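Local coordinates for putative ATP-dependent endonuclease of the OLD family (Thermus scotoductus, PDB 6P74), which degrades linear and supercoiled double-stranded DNA from 5' to 3' with divalent metal ions, nicks circular DNA, and has a DNA-stimulated ATPase activity, at residues Cys295-Asp299 with Lys300-Gln304; Leu347-Val350 with Arg351-Lys355; Glu413-Val416 with Gly417-Ala421; Lys459-Arg462 with Ile463-Ala467. One frame throughout, in Å; residues are numbered along the deposited sequence.

Interaction 1. Residues Cys295-Asp299 with Lys300-Gln304; sequences CEMAD and KDQCQ
Met297 and Cys303 meet where helix 284-299 of the ATPase domain ends and the chain turns toward strand 304-308. The turn is a Schellman motif. Asp301 takes the positive phi (71°) that breaks the helix, and two backbone bonds run back into the last turn. Gln302 N reaches Met297 O at 2.8 Å, nearly along the C=O axis. Asp301 N lies 3.1 Å from Ala298 O, above the carbonyl plane and off its lone pairs. Before the break, Lys300 N still makes the ordinary helical bond to Glu296 O.

The tight side is the inner one. Cys303 SG sits 3.8 Å from Met297 CB and 4.0 Å from Met297 CE. The Met297 chain bends at chi3 (-63°), and this brings its methyl back to the sulfur. Gln302 OE1 lies 3.9 Å from Met297 SD and is buried with no polar partner in the model. The NE2 of the same amide is bonded to the backbone oxygens of Phe263 and Glu268. Phe260 and Arg264 of helix 246-266 also pack on Met297. Ala298 CA makes a CA-H...O contact of 3.5 Å with Cys303 O.

The outer side is loose. Lys300 NZ and Glu296 OE2 form a long salt bridge at 3.4 Å, weak as a hydrogen bond. Glu296 OE1 has a second charged partner, Arg292. Asp299 is turned out to solvent and pairs with Arg319.

The helix end is thus fixed by backbone bonds and buried sulfur packing, while the long, weak charged pair lies on the exposed side.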
ATOM      1  N   CYS A 295      17.935  17.131  14.210  1.00 67.10           N
ATOM      2  CA  CYS A 295      18.970  18.003  13.666  1.00 68.13           C
ATOM      3  C   CYS A 295      20.284  17.860  14.421  1.00 71.99           C
ATOM      4  O   CYS A 295      21.359  17.915  13.813  1.00 77.02           O
ATOM      5  CB  CYS A 295      18.517  19.460  13.696  1.00 75.50           C
ATOM      6  SG  CYS A 295      17.220  19.878  12.535  1.00 75.82           S
ATOM      7  N   GLU A 296      20.241  17.721  15.750  1.00 75.18           N
ATOM      8  CA  GLU A 296      21.501  17.542  16.463  1.00 78.62           C
ATOM      9  C   GLU A 296      22.192  16.251  16.024  1.00 80.49           C
ATOM     10  O   GLU A 296      23.406  16.233  15.793  1.00 82.95           O
ATOM     11  CB  GLU A 296      21.287  17.566  17.976  1.00 84.44           C
ATOM     12  CG  GLU A 296      22.620  17.615  18.747  1.00 96.39           C
ATOM     13  CD  GLU A 296      22.489  17.389  20.256  1.00104.71           C
ATOM     14  OE1 GLU A 296      21.377  17.547  20.798  1.00104.34           O
ATOM     15  OE2 GLU A 296      23.510  17.053  20.904  1.00111.06           O
ATOM     16  N   MET A 297      21.427  15.169  15.849  1.00 77.84           N
ATOM     17  CA  MET A 297      22.040  13.896  15.478  1.00 79.10           C
ATOM     18  C   MET A 297      22.580  13.927  14.055  1.00 76.93           C
ATOM     19  O   MET A 297      23.638  13.348  13.771  1.00 74.32           O
ATOM     20  CB  MET A 297      21.032  12.766  15.638  1.00 82.73           C
ATOM     21  CG  MET A 297      20.367  12.750  16.989  1.00 90.43           C
ATOM     22  SD  MET A 297      19.917  11.091  17.501  1.00 94.21           S
ATOM     23  CE  MET A 297      18.732  10.622  16.257  1.00 86.27           C
ATOM     24  N   ALA A 298      21.862  14.583  13.142  1.00 74.76           N
ATOM     25  CA  ALA A 298      22.362  14.718  11.781  1.00 77.06           C
ATOM     26  C   ALA A 298      23.615  15.588  11.734  1.00 78.58           C
ATOM     27  O   ALA A 298      24.589  15.245  11.055  1.00 82.70           O
ATOM     28  CB  ALA A 298      21.276  15.293  10.879  1.00 73.81           C
ATOM     29  N   ASP A 299      23.610  16.714  12.450  1.00 74.89           N
ATOM     30  CA  ASP A 299      24.745  17.634  12.396  1.00 84.02           C
ATOM     31  C   ASP A 299      25.984  17.035  13.054  1.00 94.90           C
ATOM     32  O   ASP A 299      27.104  17.193  12.552  1.00 99.63           O
ATOM     33  CB  ASP A 299      24.370  18.956  13.067  1.00 87.34           C
ATOM     34  CG  ASP A 299      23.336  19.753  12.278  1.00 88.33           C
ATOM     35  OD1 ASP A 299      23.050  19.383  11.114  1.00 89.94           O
ATOM     36  OD2 ASP A 299      22.807  20.746  12.827  1.00 88.19           O
ATOM     37  N   LYS A 300      25.799  16.364  14.190  1.00 94.93           N
ATOM     38  CA  LYS A 300      26.823  15.610  14.896  1.00 96.46           C
ATOM     39  C   LYS A 300      27.288  14.385  14.118  1.00 96.86           C
ATOM     40  O   LYS A 300      28.211  13.706  14.565  1.00100.03           O
ATOM     41  CB  LYS A 300      26.263  15.203  16.268  1.00102.69           C
ATOM     42  CG  LYS A 300      27.179  14.401  17.143  1.00117.51           C
ATOM     43  CD  LYS A 300      26.419  13.745  18.302  1.00122.01           C
ATOM     44  CE  LYS A 300      25.812  14.766  19.257  1.00120.37           C
ATOM     45  NZ  LYS A 300      25.055  14.081  20.347  1.00117.11           N
ATOM     46  N   ASP A 301      26.662  14.075  12.982  1.00104.29           N
ATOM     47  CA  ASP A 301      27.086  12.975  12.114  1.00108.79           C
ATOM     48  C   ASP A 301      26.794  11.603  12.716  1.00101.04           C
ATOM     49  O   ASP A 301      27.433  10.606  12.367  1.00103.43           O
ATOM     50  CB  ASP A 301      28.568  13.085  11.762  1.00122.22           C
ATOM     51  CG  ASP A 301      28.795  13.148  10.275  1.00131.49           C
ATOM     52  OD1 ASP A 301      27.927  12.622   9.541  1.00130.65           O
ATOM     53  OD2 ASP A 301      29.824  13.715   9.839  1.00138.99           O
ATOM     54  N   GLN A 302      25.815  11.547  13.609  1.00 89.20           N
ATOM     55  CA  GLN A 302      25.421  10.316  14.270  1.00 83.22           C
ATOM     56  C   GLN A 302      24.388   9.524  13.485  1.00 79.40           C
ATOM     57  O   GLN A 302      24.138   8.359  13.808  1.00 79.08           O
ATOM     58  CB  GLN A 302      24.864  10.641  15.660  1.00 82.92           C
ATOM     59  CG  GLN A 302      24.374   9.441  16.425  1.00 84.56           C
ATOM     60  CD  GLN A 302      23.906   9.817  17.815  1.00 92.40           C
ATOM     61  OE1 GLN A 302      23.721  11.000  18.124  1.00 94.30           O
ATOM     62  NE2 GLN A 302      23.729   8.816  18.670  1.00 94.06           N
ATOM     63  N   CYS A 303      23.771  10.128  12.479  1.00 81.46           N
ATOM     64  CA  CYS A 303      22.859   9.413  11.602  1.00 81.64           C
ATOM     65  C   CYS A 303      22.528  10.325  10.431  1.00 75.88           C
ATOM     66  O   CYS A 303      22.910  11.498  10.398  1.00 79.91           O
ATOM     67  CB  CYS A 303      21.584   9.001  12.331  1.00 88.14           C
ATOM     68  SG  CYS A 303      20.578  10.416  12.744  1.00 95.22           S
ATOM     69  N   GLN A 304      21.809   9.766   9.470  1.00 72.37           N
ATOM     70  CA  GLN A 304      21.228  10.522   8.379  1.00 75.24           C
ATOM     71  C   GLN A 304      19.719  10.333   8.445  1.00 72.28           C
ATOM     72  O   GLN A 304      19.249   9.200   8.584  1.00 74.89           O
ATOM     73  CB  GLN A 304      21.792  10.053   7.034  1.00 70.36           C
ATOM     74  CG  GLN A 304      20.959  10.501   5.843  1.00 65.86           C
ATOM     75  CD  GLN A 304      21.492   9.972   4.531  1.00 67.64           C
ATOM     76  OE1 GLN A 304      21.843   8.788   4.424  1.00 70.27           O
ATOM     77  NE2 GLN A 304      21.553  10.846   3.511  1.00 59.87           N
TER

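Interaction 2. Residues Leu347-Val350 with Arg351-Lys355; sequences LDNV and RNRFK
Asp348 and Arg351 form an i to i+3 salt bridge on helix 341-355, in the C-terminal part of the ATPase domain. Arg351 NH2 donates to Asp348 OD1 at 2.7 Å, with an N-H...O angle of 165°. The oxygen lies at the edge of the guanidinium, in its plane, and is met on its anti side. The carboxylate and guanidinium planes stand 78° apart, and the bond goes to OD1 alone of the two carboxylate oxygens. The Arg351 chain is extended to CD and then turns at chi3 (60°), which carries the guanidinium back along the helix to the aspartate.

The next shell is backbone. Arg351 N, Asn352 N, Arg353 N and Phe354 N bond to the carbonyls four residues earlier, and this repeat sets the spacing of the side chains. Further round the helix, Asn349 ND2 lies 3.6 Å from Arg353 CD.

Outer partners fix both arginines. Arg351 also bonds Asn318 O through NH1 and Glu321 through NH2. Arg353 forms a salt bridge with Glu413 of helix 409-422. Leu347 and Val350 pack on that same helix. On the other carboxylate oxygen, Asp348 OD2 lies 3.6 Å from Asn352 ND2.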
ATOM      1  N   LEU A 347      23.179  31.798  -1.630  1.00 64.03           N
ATOM      2  CA  LEU A 347      22.090  31.784  -0.659  1.00 61.15           C
ATOM      3  C   LEU A 347      22.619  31.749   0.781  1.00 69.29           C
ATOM      4  O   LEU A 347      22.031  32.355   1.685  1.00 67.72           O
ATOM      5  CB  LEU A 347      21.157  30.605  -0.930  1.00 65.59           C
ATOM      6  CG  LEU A 347      19.736  30.835  -0.410  1.00 71.02           C
ATOM      7  CD1 LEU A 347      19.193  32.176  -0.943  1.00 67.89           C
ATOM      8  CD2 LEU A 347      18.807  29.697  -0.776  1.00 65.53           C
ATOM      9  N   ASP A 348      23.732  31.055   1.016  1.00 74.27           N
ATOM     10  CA  ASP A 348      24.286  31.002   2.365  1.00 76.17           C
ATOM     11  C   ASP A 348      24.752  32.382   2.811  1.00 74.93           C
ATOM     12  O   ASP A 348      24.560  32.772   3.972  1.00 74.54           O
ATOM     13  CB  ASP A 348      25.441  29.988   2.426  1.00 81.38           C
ATOM     14  CG  ASP A 348      26.161  29.984   3.782  1.00 82.58           C
ATOM     15  OD1 ASP A 348      25.570  29.542   4.798  1.00 79.96           O
ATOM     16  OD2 ASP A 348      27.327  30.437   3.832  1.00 87.21           O
ATOM     17  N   ASN A 349      25.371  33.135   1.901  1.00 70.56           N
ATOM     18  CA  ASN A 349      25.721  34.520   2.201  1.00 73.32           C
ATOM     19  C   ASN A 349      24.487  35.322   2.595  1.00 74.60           C
ATOM     20  O   ASN A 349      24.537  36.135   3.526  1.00 71.32           O
ATOM     21  CB  ASN A 349      26.410  35.150   0.994  1.00 70.91           C
ATOM     22  CG  ASN A 349      26.768  36.601   1.219  1.00 90.52           C
ATOM     23  OD1 ASN A 349      27.657  36.903   2.009  1.00106.07           O
ATOM     24  ND2 ASN A 349      26.084  37.511   0.520  1.00 99.74           N
ATOM     25  N   VAL A 350      23.368  35.098   1.898  1.00 69.40           N
ATOM     26  CA  VAL A 350      22.149  35.839   2.195  1.00 70.05           C
ATOM     27  C   VAL A 350      21.610  35.410   3.543  1.00 65.58           C
ATOM     28  O   VAL A 350      21.091  36.226   4.306  1.00 66.92           O
ATOM     29  CB  VAL A 350      21.106  35.639   1.072  1.00 73.82           C
ATOM     30  CG1 VAL A 350      19.752  36.117   1.525  1.00 70.12           C
ATOM     31  CG2 VAL A 350      21.522  36.375  -0.205  1.00 69.27           C
ATOM     32  N   ARG A 351      21.748  34.128   3.873  1.00 61.94           N
ATOM     33  CA  ARG A 351      21.296  33.659   5.174  1.00 64.22           C
ATOM     34  C   ARG A 351      22.095  34.307   6.296  1.00 74.01           C
ATOM     35  O   ARG A 351      21.537  34.648   7.345  1.00 80.88           O
ATOM     36  CB  ARG A 351      21.390  32.134   5.239  1.00 67.67           C
ATOM     37  CG  ARG A 351      21.159  31.570   6.629  1.00 69.81           C
ATOM     38  CD  ARG A 351      21.070  30.065   6.604  1.00 69.33           C
ATOM     39  NE  ARG A 351      22.300  29.475   6.077  1.00 71.52           N
ATOM     40  CZ  ARG A 351      22.400  28.230   5.609  1.00 69.96           C
ATOM     41  NH1 ARG A 351      21.333  27.428   5.578  1.00 62.66           N
ATOM     42  NH2 ARG A 351      23.571  27.788   5.153  1.00 64.77           N
ATOM     43  N   ASN A 352      23.398  34.514   6.081  1.00 77.59           N
ATOM     44  CA  ASN A 352      24.240  35.136   7.099  1.00 77.03           C
ATOM     45  C   ASN A 352      23.916  36.611   7.268  1.00 79.97           C
ATOM     46  O   ASN A 352      23.901  37.117   8.396  1.00 86.56           O
ATOM     47  CB  ASN A 352      25.720  34.974   6.748  1.00 77.80           C
ATOM     48  CG  ASN A 352      26.200  33.538   6.861  1.00 88.04           C
ATOM     49  OD1 ASN A 352      25.626  32.714   7.590  1.00 88.33           O
ATOM     50  ND2 ASN A 352      27.265  33.228   6.134  1.00 95.02           N
ATOM     51  N   ARG A 353      23.702  37.329   6.163  1.00 79.97           N
ATOM     52  CA  ARG A 353      23.345  38.739   6.278  1.00 82.85           C
ATOM     53  C   ARG A 353      22.051  38.898   7.049  1.00 78.71           C
ATOM     54  O   ARG A 353      21.873  39.884   7.771  1.00 79.76           O
ATOM     55  CB  ARG A 353      23.198  39.400   4.901  1.00 75.56           C
ATOM     56  CG  ARG A 353      24.469  39.558   4.104  1.00 75.19           C
ATOM     57  CD  ARG A 353      24.165  39.757   2.601  1.00 78.95           C
ATOM     58  NE  ARG A 353      23.917  41.150   2.232  1.00 94.10           N
ATOM     59  CZ  ARG A 353      22.705  41.700   2.124  1.00108.06           C
ATOM     60  NH1 ARG A 353      21.595  40.977   2.363  1.00 98.57           N
ATOM     61  NH2 ARG A 353      22.599  42.984   1.765  1.00114.26           N
ATOM     62  N   PHE A 354      21.137  37.941   6.909  1.00 74.55           N
ATOM     63  CA  PHE A 354      19.900  38.035   7.661  1.00 78.31           C
ATOM     64  C   PHE A 354      20.125  37.753   9.144  1.00 80.84           C
ATOM     65  O   PHE A 354      19.458  38.348   9.996  1.00 75.21           O
ATOM     66  CB  PHE A 354      18.859  37.085   7.087  1.00 73.36           C
ATOM     67  CG  PHE A 354      17.618  37.014   7.915  1.00 69.10           C
ATOM     68  CD1 PHE A 354      16.654  38.023   7.827  1.00 61.53           C
ATOM     69  CD2 PHE A 354      17.436  35.970   8.818  1.00 60.75           C
ATOM     70  CE1 PHE A 354      15.510  37.980   8.614  1.00 64.15           C
ATOM     71  CE2 PHE A 354      16.289  35.906   9.612  1.00 67.24           C
ATOM     72  CZ  PHE A 354      15.317  36.918   9.506  1.00 66.29           C
ATOM     73  N   LYS A 355      21.076  36.879   9.477  1.00 82.82           N
ATOM     74  CA  LYS A 355      21.282  36.525  10.877  1.00 83.84           C
ATOM     75  C   LYS A 355      21.838  37.684  11.708  1.00 84.14           C
ATOM     76  O   LYS A 355      21.724  37.648  12.935  1.00 83.29           O
ATOM     77  CB  LYS A 355      22.198  35.298  10.992  1.00 88.10           C
ATOM     78  CG  LYS A 355      21.753  34.081  10.166  1.00 91.03           C
ATOM     79  CD  LYS A 355      22.061  32.730  10.840  1.00 96.65           C
ATOM     80  CE  LYS A 355      23.313  32.762  11.729  1.00102.05           C
ATOM     81  NZ  LYS A 355      24.613  32.442  11.036  1.00105.75           N
TER

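Interaction 3. Residues Glu413-Val416 with Gly417-Ala421; sequences ELIV and GVCKA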
ATOM      1  N   GLU A 413      14.981  38.870   0.873  1.00 55.63           N
ATOM      2  CA  GLU A 413      16.029  38.250   0.066  1.00 64.99           C
ATOM      3  C   GLU A 413      16.128  36.757   0.326  1.00 63.57           C
ATOM      4  O   GLU A 413      16.196  35.951  -0.608  1.00 60.58           O
ATOM      5  CB  GLU A 413      17.385  38.868   0.375  1.00 67.48           C
ATOM      6  CG  GLU A 413      17.652  40.195  -0.173  1.00 76.88           C
ATOM      7  CD  GLU A 413      19.135  40.420  -0.212  1.00 82.30           C
ATOM      8  OE1 GLU A 413      19.802  39.755  -1.037  1.00 79.83           O
ATOM      9  OE2 GLU A 413      19.642  41.204   0.616  1.00 88.25           O
ATOM     10  N   LEU A 414      16.164  36.371   1.604  1.00 60.71           N
ATOM     11  CA  LEU A 414      16.352  34.964   1.927  1.00 63.84           C
ATOM     12  C   LEU A 414      15.211  34.130   1.367  1.00 61.90           C
ATOM     13  O   LEU A 414      15.441  33.150   0.657  1.00 65.50           O
ATOM     14  CB  LEU A 414      16.482  34.782   3.438  1.00 63.20           C
ATOM     15  CG  LEU A 414      16.752  33.375   3.968  1.00 67.01           C
ATOM     16  CD1 LEU A 414      17.910  32.724   3.202  1.00 63.62           C
ATOM     17  CD2 LEU A 414      17.116  33.489   5.426  1.00 65.50           C
ATOM     18  N   ILE A 415      13.967  34.531   1.646  1.00 62.10           N
ATOM     19  CA  ILE A 415      12.819  33.731   1.235  1.00 59.86           C
ATOM     20  C   ILE A 415      12.680  33.742  -0.278  1.00 61.91           C
ATOM     21  O   ILE A 415      12.283  32.738  -0.884  1.00 67.39           O
ATOM     22  CB  ILE A 415      11.521  34.232   1.909  1.00 60.40           C
ATOM     23  CG1 ILE A 415      11.649  34.251   3.425  1.00 60.56           C
ATOM     24  CG2 ILE A 415      10.332  33.368   1.488  1.00 51.64           C
ATOM     25  CD1 ILE A 415      12.119  32.965   3.998  1.00 64.82           C
ATOM     26  N   VAL A 416      12.959  34.890  -0.913  1.00 60.35           N
ATOM     27  CA  VAL A 416      12.985  34.943  -2.372  1.00 58.21           C
ATOM     28  C   VAL A 416      13.961  33.906  -2.932  1.00 63.17           C
ATOM     29  O   VAL A 416      13.633  33.157  -3.860  1.00 67.21           O
ATOM     30  CB  VAL A 416      13.334  36.357  -2.858  1.00 57.88           C
ATOM     31  CG1 VAL A 416      13.914  36.294  -4.277  1.00 57.77           C
ATOM     32  CG2 VAL A 416      12.097  37.223  -2.853  1.00 59.78           C
ATOM     33  N   GLY A 417      15.173  33.843  -2.370  1.00 56.76           N
ATOM     34  CA  GLY A 417      16.172  32.909  -2.880  1.00 62.45           C
ATOM     35  C   GLY A 417      15.740  31.457  -2.760  1.00 64.58           C
ATOM     36  O   GLY A 417      15.975  30.651  -3.659  1.00 75.86           O
ATOM     37  N   VAL A 418      15.068  31.116  -1.666  1.00 61.82           N
ATOM     38  CA  VAL A 418      14.521  29.775  -1.510  1.00 63.37           C
ATOM     39  C   VAL A 418      13.379  29.545  -2.495  1.00 66.34           C
ATOM     40  O   VAL A 418      13.357  28.538  -3.212  1.00 64.88           O
ATOM     41  CB  VAL A 418      14.078  29.554  -0.051  1.00 64.85           C
ATOM     42  CG1 VAL A 418      13.311  28.263   0.078  1.00 66.30           C
ATOM     43  CG2 VAL A 418      15.298  29.544   0.852  1.00 70.06           C
ATOM     44  N   CYS A 419      12.422  30.481  -2.566  1.00 62.47           N
ATOM     45  CA  CYS A 419      11.330  30.333  -3.531  1.00 63.52           C
ATOM     46  C   CYS A 419      11.852  30.224  -4.961  1.00 62.41           C
ATOM     47  O   CYS A 419      11.373  29.399  -5.751  1.00 57.43           O
ATOM     48  CB  CYS A 419      10.354  31.509  -3.437  1.00 58.48           C
ATOM     49  SG  CYS A 419       9.405  31.557  -1.938  1.00 64.33           S
ATOM     50  N   LYS A 420      12.815  31.068  -5.326  1.00 61.41           N
ATOM     51  CA  LYS A 420      13.391  30.960  -6.657  1.00 65.74           C
ATOM     52  C   LYS A 420      14.008  29.579  -6.865  1.00 77.80           C
ATOM     53  O   LYS A 420      13.708  28.893  -7.852  1.00 80.29           O
ATOM     54  CB  LYS A 420      14.414  32.076  -6.885  1.00 70.04           C
ATOM     55  CG  LYS A 420      13.988  33.036  -7.999  1.00 81.40           C
ATOM     56  CD  LYS A 420      14.978  34.149  -8.273  1.00 89.74           C
ATOM     57  CE  LYS A 420      16.433  33.744  -8.053  1.00 87.58           C
ATOM     58  NZ  LYS A 420      17.386  34.898  -8.230  1.00 78.83           N
ATOM     59  N   ALA A 421      14.828  29.121  -5.912  1.00 75.90           N
ATOM     60  CA  ALA A 421      15.459  27.806  -6.051  1.00 69.05           C
ATOM     61  C   ALA A 421      14.439  26.667  -6.051  1.00 70.05           C
ATOM     62  O   ALA A 421      14.711  25.585  -6.585  1.00 75.85           O
ATOM     63  CB  ALA A 421      16.486  27.585  -4.930  1.00 61.87           C
TER
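Val416 O receives the amide N of Lys420 at 2.7 Å. Cys419 N reaches Ile415 O at 2.8 Å, with an N-H...O angle of 173°. Gly417 N to Glu413 O and Val418 N to Leu414 O continue the same i to i+4 ladder. Together they span about two turns of helix 409-422 of the Toprim domain.

Side chains add little across these turns. Ile415 CG2 and Cys419 SG touch at 4.0 Å. The branch reaches the sulfur because CG2 stands anti to its own backbone N and leans along the helix. Val418 CG2 lies 3.6 Å from Leu414 O.

The packing lies further out. Val416 points to helix 443-467 and strand 426-431, where Cys466, Ala467, Phe426 and Val428 meet it. Leu414 and Val418 face helix 341-355. Glu413 OE2 forms a salt bridge with Arg462 as well as with Arg353, and Lys420 NZ probably bonds Cys466 O.

Here the backbone bonds are made within the helix, and the apolar side chains go to its neighbours. The two arginines at Glu413 would be expected to favour its charged form.

Interaction 4. Residues Lys459-Arg462 with Ile463-Ala467; sequences KNQR and IQACA
Asn460 O is shared by two donors on helix 443-467 of the Toprim domain. Gln464 N gives it the helical bond at 3.1 Å, and a water donates to it at 2.8 Å. The same water donates weakly to Gln464 OE1, 3.4 Å away. The Gln464 chain bends at chi2 (117°), and this brings OE1 within range of the water. The other amides bond normally: Ile463 N to Lys459 O, Ala465 N to Gln461 O and Cys466 N to Arg462 O.

Gln461 OE1 lies 4.0 Å from Gln464 CB, beside the aliphatic part of that chain. The two amide planes are turned 74° apart. Ile463 CD1 lies against Lys459 O at 3.6 Å.

Three other polar ends find partners beyond this turn. Lys459 NZ pairs with Glu456. Asn460 takes a hydrogen bond from Lys409 at OD1 and gives one to Glu432 O through ND2. Its side chain is about 6 Å from that of Asp433, an inferred metal ligand. Arg462 NE is held by Glu413.

The buried face carries Ile463 and Ala467. Both rest on strands 426-431 and 472-475 of the parallel sheet, while Ile463 and Cys466 also touch helix 409-422.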
ATOM      1  N   LYS A 459      19.562  47.861  -0.510  1.00 64.35           N
ATOM      2  CA  LYS A 459      18.680  46.751  -0.135  1.00 62.35           C
ATOM      3  C   LYS A 459      17.539  46.574  -1.136  1.00 62.11           C
ATOM      4  O   LYS A 459      17.153  45.435  -1.444  1.00 62.70           O
ATOM      5  CB  LYS A 459      18.090  46.960   1.258  1.00 53.20           C
ATOM      6  CG  LYS A 459      19.062  47.151   2.378  1.00 59.61           C
ATOM      7  CD  LYS A 459      18.313  47.307   3.663  1.00 64.86           C
ATOM      8  CE  LYS A 459      19.182  47.818   4.786  1.00 71.51           C
ATOM      9  NZ  LYS A 459      18.296  48.372   5.865  1.00 76.95           N
ATOM     10  N   ASN A 460      16.962  47.688  -1.617  1.00 56.71           N
ATOM     11  CA  ASN A 460      15.901  47.616  -2.612  1.00 59.04           C
ATOM     12  C   ASN A 460      16.417  47.014  -3.915  1.00 59.04           C
ATOM     13  O   ASN A 460      15.699  46.266  -4.582  1.00 50.07           O
ATOM     14  CB  ASN A 460      15.318  49.013  -2.877  1.00 57.21           C
ATOM     15  CG  ASN A 460      14.651  49.598  -1.659  1.00 62.20           C
ATOM     16  OD1 ASN A 460      14.381  48.875  -0.700  1.00 56.76           O
ATOM     17  ND2 ASN A 460      14.379  50.927  -1.688  1.00 53.60           N
ATOM     18  N   GLN A 461      17.648  47.362  -4.302  1.00 58.72           N
ATOM     19  CA  GLN A 461      18.243  46.845  -5.527  1.00 65.91           C
ATOM     20  C   GLN A 461      18.557  45.360  -5.411  1.00 61.02           C
ATOM     21  O   GLN A 461      18.408  44.617  -6.386  1.00 61.56           O
ATOM     22  CB  GLN A 461      19.509  47.637  -5.875  1.00 72.74           C
ATOM     23  CG  GLN A 461      20.119  47.259  -7.205  1.00 84.12           C
ATOM     24  CD  GLN A 461      19.063  47.163  -8.313  1.00105.05           C
ATOM     25  OE1 GLN A 461      18.867  46.096  -8.903  1.00113.00           O
ATOM     26  NE2 GLN A 461      18.371  48.275  -8.588  1.00107.64           N
ATOM     27  N   ARG A 462      18.981  44.897  -4.239  1.00 57.86           N
ATOM     28  CA  ARG A 462      19.260  43.469  -4.110  1.00 59.77           C
ATOM     29  C   ARG A 462      17.980  42.647  -4.216  1.00 70.29           C
ATOM     30  O   ARG A 462      17.967  41.593  -4.865  1.00 68.28           O
ATOM     31  CB  ARG A 462      19.969  43.176  -2.807  1.00 53.64           C
ATOM     32  CG  ARG A 462      21.370  43.761  -2.661  1.00 59.58           C
ATOM     33  CD  ARG A 462      21.837  43.588  -1.190  1.00 69.20           C
ATOM     34  NE  ARG A 462      21.863  42.161  -0.878  1.00 83.32           N
ATOM     35  CZ  ARG A 462      22.838  41.316  -1.235  1.00 97.74           C
ATOM     36  NH1 ARG A 462      23.904  41.755  -1.900  1.00106.98           N
ATOM     37  NH2 ARG A 462      22.757  40.022  -0.923  1.00 95.32           N
ATOM     38  N   ILE A 463      16.884  43.136  -3.627  1.00 68.75           N
ATOM     39  CA  ILE A 463      15.603  42.447  -3.757  1.00 60.34           C
ATOM     40  C   ILE A 463      15.186  42.375  -5.221  1.00 57.12           C
ATOM     41  O   ILE A 463      14.641  41.367  -5.689  1.00 61.20           O
ATOM     42  CB  ILE A 463      14.540  43.145  -2.882  1.00 55.62           C
ATOM     43  CG1 ILE A 463      14.739  42.735  -1.423  1.00 62.92           C
ATOM     44  CG2 ILE A 463      13.138  42.772  -3.359  1.00 52.44           C
ATOM     45  CD1 ILE A 463      14.111  43.697  -0.422  1.00 64.25           C
ATOM     46  N   GLN A 464      15.418  43.450  -5.959  1.00 61.34           N
ATOM     47  CA  GLN A 464      15.048  43.498  -7.364  1.00 69.27           C
ATOM     48  C   GLN A 464      15.895  42.531  -8.193  1.00 69.64           C
ATOM     49  O   GLN A 464      15.400  41.904  -9.141  1.00 58.27           O
ATOM     50  CB  GLN A 464      15.208  44.937  -7.846  1.00 68.11           C
ATOM     51  CG  GLN A 464      14.821  45.162  -9.231  1.00 81.77           C
ATOM     52  CD  GLN A 464      13.662  46.111  -9.334  1.00 90.16           C
ATOM     53  OE1 GLN A 464      12.820  46.212  -8.424  1.00 88.97           O
ATOM     54  NE2 GLN A 464      13.601  46.818 -10.446  1.00 98.53           N
ATOM     55  N   ALA A 465      17.173  42.393  -7.840  1.00 63.03           N
ATOM     56  CA  ALA A 465      18.061  41.488  -8.556  1.00 66.03           C
ATOM     57  C   ALA A 465      17.664  40.031  -8.340  1.00 67.04           C
ATOM     58  O   ALA A 465      17.657  39.242  -9.289  1.00 73.41           O
ATOM     59  CB  ALA A 465      19.512  41.716  -8.116  1.00 58.07           C
ATOM     60  N   CYS A 466      17.324  39.643  -7.112  1.00 60.73           N
ATOM     61  CA  CYS A 466      17.003  38.230  -6.963  1.00 68.28           C
ATOM     62  C   CYS A 466      15.566  37.932  -7.384  1.00 74.87           C
ATOM     63  O   CYS A 466      15.323  36.917  -8.039  1.00 69.37           O
ATOM     64  CB  CYS A 466      17.279  37.751  -5.544  1.00 59.31           C
ATOM     65  SG  CYS A 466      16.555  38.758  -4.205  1.00 78.05           S
ATOM     66  N   ALA A 467      14.604  38.804  -7.062  1.00 70.52           N
ATOM     67  CA  ALA A 467      13.219  38.476  -7.397  1.00 57.51           C
ATOM     68  C   ALA A 467      12.904  38.690  -8.872  1.00 52.53           C
ATOM     69  O   ALA A 467      12.063  37.970  -9.429  1.00 56.00           O
ATOM     70  CB  ALA A 467      12.256  39.289  -6.524  1.00 59.96           C
TER
HETATM   71  O   HOH W   1      12.975  46.550  -5.029  1.00 57.69           O

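How the interactions relate
Interactions 2, 3 and 4 form one cluster, and interaction 1 stands apart, its centre 23 Å from that of interaction 2. Interaction 3 is the buried member, with helix 409-422 between helix 341-355 of the ATPase region and helix 443-467 of the Toprim domain. Interaction 4 is mostly surface, and interactions 1 and 2 are partly buried. Glu413 OE2 links the cluster, 2.6 Å from Arg353 NH1 and 2.8 Å from Arg462 NE. Both arginines reach this oxygen, with Arg353 NH2 2.9 Å from Arg462 NE. Interaction 1 alone ends a helix. Internal salt bridges occur in interactions 1 and 2, interaction 3 has backbone bonds and one apolar touch, and water enters interaction 4.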